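Local structure of fatty acid CoA ligase (Marinactinospora thermotolerans, 6SQ8) at residues H40-A45 and L68-I73; Y297-A302 and T378-T383; T320-P325 and L390-R395. The protein belongs to the ANL superfamily of AMP-binding enzymes, with a large N-terminal part and a smaller C-terminal domain, and holds adenosine monophosphate in a buried pocket. All blocks are in the same frame, centred on the assembly; numbering follows the deposited sequence.

Interaction 1: residues H40-A45 and L68-I73; sequences HALTEA and LAVQAI
Leu42 and Val70 stand with their CA atoms 7.7 Å apart and Thr43 and Ile73 with theirs 7.0 Å apart, where the last turns of helices 28-44 and 61-72 pack together. Leu42 and Ile73 carry the contact between them. CG of Leu42 lies anti to the carbonyl carbon (chi1 -72°), which sends the branched end across to the second helix. There methyl CD1 meets two consecutive residues, touching Val70 CG2 at 4.1 Å and the methyl of Ala69 more loosely, with Leu42 CD1 to Ala69 CB at 4.3 Å. Nearer the backbone, Leu42 CB takes the tip of Ile73, CD1, at 3.7 Å. Ile73 is the first residue to leave helical backbone angles, although its N still bonds to Ala69 O at 3.0 Å. CG1 of Ile73 sits between its own N and carbonyl carbon (chi1 74°), and from there the chain runs extended to CD1, alongside the base of Leu42. The other branch of Ile73, CG2, lies against Thr43 OG1 at 3.9 Å. Across the two segments the contact is thus apolar, apart from that hydroxyl at its margin. Further up helix 28-44, Leu38 and Ala39 extend the same interface onto Ala69 and Ile73, while Arg149, bonded to Ile73 O, also touches Thr43. Leu42 also touches Leu124, and Ala45 touches Val122, of strand 122-125, so helix 28-44 packs on the five-stranded parallel sheet of the N-terminal region.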
# COMPACT_ATOMS: atom_id res chain seq x y z
N HIS A 40 21.52 19.90 3.34
CA HIS A 40 22.84 20.51 3.11
C HIS A 40 23.88 19.43 2.74
O HIS A 40 24.59 19.55 1.74
CB HIS A 40 23.25 21.34 4.33
CG HIS A 40 24.54 22.06 4.14
ND1 HIS A 40 25.78 21.50 4.45
CD2 HIS A 40 24.79 23.30 3.68
CE1 HIS A 40 26.73 22.37 4.19
NE2 HIS A 40 26.15 23.48 3.70
N ALA A 41 23.95 18.35 3.52
CA ALA A 41 24.92 17.30 3.31
C ALA A 41 24.79 16.67 1.91
O ALA A 41 25.79 16.36 1.26
CB ALA A 41 24.77 16.25 4.38
N LEU A 42 23.54 16.45 1.46
CA LEU A 42 23.26 15.81 0.15
C LEU A 42 23.61 16.78 -0.99
O LEU A 42 24.13 16.36 -2.02
CB LEU A 42 21.77 15.43 0.07
CG LEU A 42 21.31 14.26 0.93
CD1 LEU A 42 19.81 14.30 1.12
CD2 LEU A 42 21.71 12.95 0.30
N THR A 43 23.28 18.06 -0.78
CA THR A 43 23.61 19.14 -1.71
C THR A 43 25.13 19.16 -1.89
O THR A 43 25.60 19.00 -3.02
CB THR A 43 23.04 20.48 -1.22
OG1 THR A 43 21.73 20.64 -1.78
CG2 THR A 43 23.87 21.70 -1.56
N GLU A 44 25.86 19.27 -0.77
CA GLU A 44 27.33 19.38 -0.74
C GLU A 44 27.99 18.17 -1.38
O GLU A 44 29.07 18.29 -1.90
CB GLU A 44 27.87 19.52 0.69
CG GLU A 44 27.59 20.86 1.34
CD GLU A 44 27.96 22.12 0.57
OE1 GLU A 44 27.31 23.16 0.80
OE2 GLU A 44 28.88 22.03 -0.27
N ALA A 45 27.35 17.00 -1.33
CA ALA A 45 27.94 15.77 -1.84
C ALA A 45 27.86 15.70 -3.37
O ALA A 45 28.30 14.71 -3.97
CB ALA A 45 27.27 14.57 -1.21
N LEU A 68 12.13 13.77 3.13
CA LEU A 68 11.74 15.14 3.05
C LEU A 68 12.92 15.97 2.52
O LEU A 68 12.74 16.86 1.69
CB LEU A 68 11.30 15.57 4.45
CG LEU A 68 10.45 16.83 4.55
CD1 LEU A 68 9.46 16.94 3.40
CD2 LEU A 68 9.73 16.87 5.88
N ALA A 69 14.13 15.64 2.97
CA ALA A 69 15.35 16.31 2.52
C ALA A 69 15.60 16.03 1.04
O ALA A 69 15.85 16.95 0.27
CB ALA A 69 16.52 15.89 3.38
N VAL A 70 15.51 14.76 0.63
CA VAL A 70 15.70 14.39 -0.77
C VAL A 70 14.73 15.18 -1.66
O VAL A 70 15.08 15.57 -2.78
CB VAL A 70 15.52 12.88 -0.97
CG1 VAL A 70 15.35 12.52 -2.45
CG2 VAL A 70 16.66 12.09 -0.33
N GLN A 71 13.50 15.38 -1.19
CA GLN A 71 12.46 16.04 -1.98
C GLN A 71 12.70 17.56 -1.98
O GLN A 71 12.58 18.20 -3.02
CB GLN A 71 11.08 15.64 -1.47
CG GLN A 71 10.69 14.22 -1.89
CD GLN A 71 9.44 13.73 -1.20
OE1 GLN A 71 9.07 14.20 -0.13
NE2 GLN A 71 8.78 12.77 -1.82
N ALA A 72 13.04 18.11 -0.81
CA ALA A 72 13.35 19.53 -0.64
C ALA A 72 14.46 19.97 -1.60
O ALA A 72 14.36 21.04 -2.18
CB ALA A 72 13.75 19.80 0.79
N ILE A 73 15.49 19.14 -1.78
CA ILE A 73 16.65 19.49 -2.63
C ILE A 73 16.36 19.13 -4.10
O ILE A 73 17.29 18.96 -4.90
CB ILE A 73 17.98 18.87 -2.15
CG1 ILE A 73 18.07 17.37 -2.44
CG2 ILE A 73 18.26 19.22 -0.70
CD1 ILE A 73 19.45 16.84 -2.47

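Interaction 2: residues Y297-A302 and T378-T383; sequences YGTQEA and TGDVGT. With AMP (adenosine monophosphate), chain G; EQ2 (1-ethanoyl-9~{H}-pyrido[3,4-b]indole-3-carboxylic acid), chain F.
The ribose end of the AMP pocket is where Tyr297 meets Asp380, joining the Tyr-Gly end of strand 293-299 to the Thr-Gly-Asp corner. Tyr297 OH donates to Asp380 OD2 at 2.7 Å, on the anti side of that oxygen and 18° out of the carboxylate plane. The carboxylate approaches the hydroxyl edge of the ring, near the ring plane, with the two planes 51° apart. The other oxygen, Asp380 OD1, accepts from AMP O2' at 2.6 Å; AMP O3' also lies at the carboxylate, but its modelled position is doubtful. Thr378 secures the corner: Thr378 OG1 is hydrogen-bonded to Val349 O and accepts from Asp380 N at 3.0 Å, an ST turn. Thr378 CB lies 3.9 Å from Tyr297 OH. On the other segment, Thr299 OG1, placed between its own N and carbonyl carbon (chi1 83°), accepts Ala302 N at 2.9 Å in an ST motif. This leaves Thr299 CG2 to cover AMP C5' at 3.9 Å, while Gln300 N binds the phosphate through AMP O1P at 2.8 Å. A Tyr-Gly segment beside the adenine, running on to a backbone N-H at the phosphate, and an aspartate at the ribose hydroxyls are characteristic of the ANL nucleotide site.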
# COMPACT_ATOMS: atom_id res chain seq x y z
N TYR A 297 -8.50 1.87 -0.69
CA TYR A 297 -8.13 1.23 -1.94
C TYR A 297 -7.30 2.22 -2.75
O TYR A 297 -7.69 3.37 -2.95
CB TYR A 297 -9.39 0.78 -2.68
CG TYR A 297 -9.25 0.51 -4.16
CD1 TYR A 297 -8.28 -0.35 -4.65
CD2 TYR A 297 -10.13 1.09 -5.08
CE1 TYR A 297 -8.18 -0.63 -6.01
CE2 TYR A 297 -10.04 0.83 -6.44
CZ TYR A 297 -9.06 -0.04 -6.90
OH TYR A 297 -8.98 -0.30 -8.23
N GLY A 298 -6.16 1.75 -3.22
CA GLY A 298 -5.33 2.45 -4.17
C GLY A 298 -4.47 1.47 -4.95
O GLY A 298 -4.56 0.26 -4.74
N THR A 299 -3.69 2.00 -5.89
CA THR A 299 -2.68 1.25 -6.63
C THR A 299 -1.42 2.10 -6.67
O THR A 299 -1.46 3.27 -6.32
CB THR A 299 -3.18 0.86 -8.03
OG1 THR A 299 -2.98 1.95 -8.93
CG2 THR A 299 -4.64 0.45 -8.05
N GLN A 300 -0.31 1.49 -7.07
CA GLN A 300 0.97 2.18 -7.18
C GLN A 300 0.82 3.29 -8.22
O GLN A 300 1.30 4.40 -8.00
CB GLN A 300 2.09 1.21 -7.56
CG GLN A 300 2.62 0.41 -6.38
CD GLN A 300 3.86 1.02 -5.76
OE1 GLN A 300 3.93 2.20 -5.38
NE2 GLN A 300 4.86 0.16 -5.67
N GLU A 301 0.11 2.99 -9.32
CA GLU A 301 -0.07 3.94 -10.39
C GLU A 301 -1.10 5.02 -9.99
O GLU A 301 -0.94 6.17 -10.34
CB GLU A 301 -0.50 3.20 -11.66
CG GLU A 301 0.56 2.28 -12.24
CD GLU A 301 0.54 0.86 -11.70
OE1 GLU A 301 0.04 0.67 -10.58
OE2 GLU A 301 1.04 -0.05 -12.39
N ALA A 302 -2.15 4.66 -9.24
CA ALA A 302 -3.28 5.54 -9.03
C ALA A 302 -3.14 6.38 -7.76
O ALA A 302 -3.87 7.37 -7.60
CB ALA A 302 -4.54 4.71 -8.95
N THR A 378 -6.43 0.83 -13.94
CA THR A 378 -6.00 0.33 -12.64
C THR A 378 -5.46 -1.09 -12.76
O THR A 378 -4.53 -1.44 -12.07
CB THR A 378 -7.13 0.34 -11.61
OG1 THR A 378 -8.18 -0.49 -12.12
CG2 THR A 378 -7.64 1.73 -11.31
N GLY A 379 -6.09 -1.90 -13.62
CA GLY A 379 -5.80 -3.34 -13.69
C GLY A 379 -6.80 -4.18 -12.92
O GLY A 379 -6.70 -5.40 -12.89
N ASP A 380 -7.77 -3.50 -12.27
CA ASP A 380 -8.82 -4.13 -11.53
C ASP A 380 -10.09 -4.11 -12.37
O ASP A 380 -10.25 -3.28 -13.28
CB ASP A 380 -9.09 -3.41 -10.21
CG ASP A 380 -7.95 -3.55 -9.23
OD1 ASP A 380 -7.46 -4.72 -9.09
OD2 ASP A 380 -7.53 -2.50 -8.63
N VAL A 381 -10.98 -5.04 -12.01
CA VAL A 381 -12.27 -5.23 -12.61
C VAL A 381 -13.31 -5.13 -11.48
O VAL A 381 -13.09 -5.61 -10.37
CB VAL A 381 -12.28 -6.58 -13.34
CG1 VAL A 381 -13.67 -7.15 -13.51
CG2 VAL A 381 -11.59 -6.48 -14.68
N GLY A 382 -14.45 -4.50 -11.77
CA GLY A 382 -15.46 -4.29 -10.74
C GLY A 382 -16.71 -3.59 -11.24
O GLY A 382 -16.96 -3.52 -12.44
N THR A 383 -17.51 -3.10 -10.29
CA THR A 383 -18.77 -2.48 -10.60
C THR A 383 -19.26 -1.65 -9.40
O THR A 383 -18.85 -1.88 -8.26
CB THR A 383 -19.81 -3.54 -10.96
OG1 THR A 383 -20.94 -2.86 -11.52
CG2 THR A 383 -20.28 -4.37 -9.78
P AMP G . -0.13 -2.72 -6.74
O1P AMP G . 0.02 -1.26 -6.41
O2P AMP G . -0.20 -3.02 -8.25
O3P AMP G . 0.88 -3.55 -5.98
O5' AMP G . -1.58 -3.10 -6.09
C5' AMP G . -2.88 -2.71 -6.59
C4' AMP G . -3.91 -3.83 -6.47
O4' AMP G . -4.07 -4.30 -5.14
C3' AMP G . -5.28 -3.37 -6.86
O3' AMP G . -5.39 -3.65 -8.23
C2' AMP G . -6.29 -4.14 -6.01
O2' AMP G . -6.87 -5.33 -6.59
C1' AMP G . -5.45 -4.53 -4.80
N9 AMP G . -5.89 -3.71 -3.65
C8 AMP G . -5.24 -2.67 -3.06
N7 AMP G . -5.97 -2.17 -2.03
C5 AMP G . -7.11 -2.90 -1.96
C6 AMP G . -8.32 -2.90 -1.11
N6 AMP G . -8.47 -2.04 -0.10
N1 AMP G . -9.27 -3.83 -1.38
C2 AMP G . -9.12 -4.72 -2.40
N3 AMP G . -8.05 -4.77 -3.22
C4 AMP G . -7.04 -3.90 -3.03
C1 EQ2 F . -4.54 3.51 -0.07
C2 EQ2 F . -3.92 2.19 -0.38
O1 EQ2 F . -4.31 1.20 0.21
C3 EQ2 F . -2.80 2.11 -1.38
N1 EQ2 F . -2.52 0.90 -1.87
C4 EQ2 F . -1.52 0.75 -2.75
C5 EQ2 F . -1.23 -0.66 -3.24
O2 EQ2 F . -1.98 -1.58 -2.86
O3 EQ2 F . -0.22 -0.78 -3.96
C6 EQ2 F . -0.72 1.81 -3.17
C7 EQ2 F . -0.99 3.07 -2.68
C8 EQ2 F . -0.41 4.37 -2.89
C9 EQ2 F . 0.63 4.88 -3.67
C10 EQ2 F . 0.90 6.23 -3.62
C11 EQ2 F . 0.16 7.09 -2.82
C12 EQ2 F . -0.89 6.63 -2.06
C13 EQ2 F . -1.16 5.26 -2.10
N2 EQ2 F . -2.14 4.55 -1.43
C14 EQ2 F . -2.05 3.23 -1.77

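Interaction 3: residues T320-P325 and L390-R395; sequences TAVGRP and LHLTDR. With AMP (adenosine monophosphate), chain G.
The His391 ring carries the methyl of Ala321 over one face, while Thr320 sits at its edge near the ring plane. The methyl makes a CH-pi contact, Ala321 CB lying 3.7 Å from the ring centroid and 14° off the normal. Both ring nitrogens also have weak carbonyl partners, NE2 with Glu317 O and ND1 with His389 O.

The backbones of the weakly bonded strand 321-323 and strand 390-395 run antiparallel, 144° between their directions. Two bonds join them: Val322 N to Leu390 O at 2.9 Å and Leu390 N to Gly323 O at 2.8 Å. Toward Thr320 direct pairing gives way to a water, which donates to Thr320 O at 2.7 Å and accepts from Leu392 N at 3.1 Å.

Val322 divides its branches. CG2 runs alongside Leu390, with Val322 CG2 to Leu390 CB at 3.6 Å. Val322 CG1, anti to the carbonyl carbon (chi1 -71°), meets Leu392 CD1 at 3.7 Å, the two side chains set nearly perpendicular, and reaches AMP N1 at 3.8 Å. Tyr297 packs against all three of these aliphatic residues.

The chemistry is therefore divided: backbone bonds and one water hold the strands together, while Val322 and Leu392 give the adenine an apolar border. Two carbonyl oxygens near the ring nitrogens may favour a protonated His391, though both bonds are weak.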
# COMPACT_ATOMS: atom_id res chain seq x y z
N THR A 320 -18.14 -6.18 0.78
CA THR A 320 -17.43 -6.60 -0.42
C THR A 320 -16.98 -5.38 -1.24
O THR A 320 -16.51 -5.55 -2.38
CB THR A 320 -18.31 -7.50 -1.29
OG1 THR A 320 -19.56 -6.85 -1.58
CG2 THR A 320 -18.55 -8.84 -0.62
N ALA A 321 -17.10 -4.18 -0.67
CA ALA A 321 -16.83 -2.94 -1.37
C ALA A 321 -15.54 -2.29 -0.87
O ALA A 321 -15.06 -2.56 0.23
CB ALA A 321 -17.98 -1.99 -1.19
N VAL A 322 -14.99 -1.41 -1.72
CA VAL A 322 -13.83 -0.58 -1.42
C VAL A 322 -14.31 0.79 -0.97
O VAL A 322 -13.58 1.52 -0.29
CB VAL A 322 -12.88 -0.47 -2.62
CG1 VAL A 322 -12.16 -1.78 -2.88
CG2 VAL A 322 -13.58 -0.01 -3.89
N GLY A 323 -15.54 1.12 -1.37
CA GLY A 323 -16.24 2.29 -0.89
C GLY A 323 -16.55 3.25 -2.01
O GLY A 323 -16.49 2.90 -3.19
N ARG A 324 -16.90 4.49 -1.62
CA ARG A 324 -17.10 5.57 -2.54
C ARG A 324 -15.74 6.10 -2.98
O ARG A 324 -14.81 6.14 -2.18
CB ARG A 324 -17.95 6.67 -1.90
CG ARG A 324 -19.45 6.37 -1.86
CD ARG A 324 -20.29 7.63 -1.82
NE ARG A 324 -21.71 7.32 -1.67
CZ ARG A 324 -22.30 7.07 -0.50
NH1 ARG A 324 -21.59 7.02 0.61
NH2 ARG A 324 -23.60 6.84 -0.45
N PRO A 325 -15.56 6.52 -4.25
CA PRO A 325 -14.34 7.19 -4.67
C PRO A 325 -14.11 8.45 -3.82
O PRO A 325 -15.07 9.08 -3.38
CB PRO A 325 -14.59 7.58 -6.13
CG PRO A 325 -15.64 6.59 -6.58
CD PRO A 325 -16.52 6.37 -5.36
N LEU A 390 -17.98 1.28 -4.96
CA LEU A 390 -17.29 0.46 -5.92
C LEU A 390 -17.05 -0.91 -5.28
O LEU A 390 -16.65 -1.00 -4.10
CB LEU A 390 -15.98 1.14 -6.31
CG LEU A 390 -15.09 0.34 -7.27
CD1 LEU A 390 -15.79 0.10 -8.60
CD2 LEU A 390 -13.78 1.05 -7.49
N HIS A 391 -17.30 -1.97 -6.06
CA HIS A 391 -17.04 -3.34 -5.67
C HIS A 391 -16.04 -3.95 -6.67
O HIS A 391 -16.31 -3.99 -7.87
CB HIS A 391 -18.33 -4.15 -5.67
CG HIS A 391 -19.26 -3.88 -4.54
ND1 HIS A 391 -20.11 -2.79 -4.51
CD2 HIS A 391 -19.53 -4.60 -3.43
CE1 HIS A 391 -20.85 -2.85 -3.42
NE2 HIS A 391 -20.51 -3.95 -2.74
N LEU A 392 -14.92 -4.48 -6.17
CA LEU A 392 -13.95 -5.12 -7.02
C LEU A 392 -14.24 -6.62 -7.07
O LEU A 392 -14.26 -7.26 -6.03
CB LEU A 392 -12.54 -4.89 -6.47
CG LEU A 392 -12.11 -3.42 -6.38
CD1 LEU A 392 -10.67 -3.30 -5.88
CD2 LEU A 392 -12.26 -2.69 -7.72
N THR A 393 -14.36 -7.17 -8.29
CA THR A 393 -14.59 -8.58 -8.49
C THR A 393 -13.28 -9.33 -8.78
O THR A 393 -13.25 -10.55 -8.59
CB THR A 393 -15.60 -8.82 -9.60
OG1 THR A 393 -15.03 -8.39 -10.84
CG2 THR A 393 -16.93 -8.14 -9.31
N ASP A 394 -12.24 -8.63 -9.25
CA ASP A 394 -10.99 -9.30 -9.60
C ASP A 394 -9.92 -8.32 -10.09
O ASP A 394 -10.19 -7.29 -10.67
CB ASP A 394 -11.19 -10.33 -10.72
CG ASP A 394 -10.92 -11.77 -10.34
OD1 ASP A 394 -10.09 -12.00 -9.43
OD2 ASP A 394 -11.54 -12.66 -10.95
N ARG A 395 -8.67 -8.72 -9.88
CA ARG A 395 -7.53 -8.33 -10.71
C ARG A 395 -7.78 -8.90 -12.12
O ARG A 395 -8.23 -10.03 -12.25
CB ARG A 395 -6.29 -8.89 -10.02
CG ARG A 395 -4.99 -8.11 -10.13
CD ARG A 395 -5.07 -6.59 -10.04
NE ARG A 395 -3.89 -6.04 -10.69
CZ ARG A 395 -3.52 -4.77 -10.64
NH1 ARG A 395 -4.30 -3.88 -10.07
NH2 ARG A 395 -2.36 -4.38 -11.15
P AMP G . -0.13 -2.72 -6.74
O1P AMP G . 0.02 -1.26 -6.41
O2P AMP G . -0.20 -3.02 -8.25
O3P AMP G . 0.88 -3.55 -5.98
O5' AMP G . -1.58 -3.10 -6.09
C5' AMP G . -2.88 -2.71 -6.59
C4' AMP G . -3.91 -3.83 -6.47
O4' AMP G . -4.07 -4.30 -5.14
C3' AMP G . -5.28 -3.37 -6.86
O3' AMP G . -5.39 -3.65 -8.23
C2' AMP G . -6.29 -4.14 -6.01
O2' AMP G . -6.87 -5.33 -6.59
C1' AMP G . -5.45 -4.53 -4.80
N9 AMP G . -5.89 -3.71 -3.65
C8 AMP G . -5.24 -2.67 -3.06
N7 AMP G . -5.97 -2.17 -2.03
C5 AMP G . -7.11 -2.90 -1.96
C6 AMP G . -8.32 -2.90 -1.11
N6 AMP G . -8.47 -2.04 -0.10
N1 AMP G . -9.27 -3.83 -1.38
C2 AMP G . -9.12 -4.72 -2.40
N3 AMP G . -8.05 -4.77 -3.22
C4 AMP G . -7.04 -3.90 -3.03
O HOH W 1 -13.99 -4.84 -3.21

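Overall arrangement
From the N terminus, interaction 1 comes first and closes a loop of 22 residues between segments 40-45 and 68-73, well before the others open. Interaction 2 opens at 297-302 and interaction 3 at 320-325; then 378-383 closes the former and 390-395 the latter, so the two loops cross. Their centres are about 9 Å apart, and they join directly through neighbouring strands 380-384 and 390-395, with a probable hydrogen bond from His391 N to Thr383 O. Both touch AMP, tying strands far apart in sequence around one nucleotide. Interaction 1, its centre about 33 Å from that of interaction 2, belongs to the alpha/beta N-terminal region.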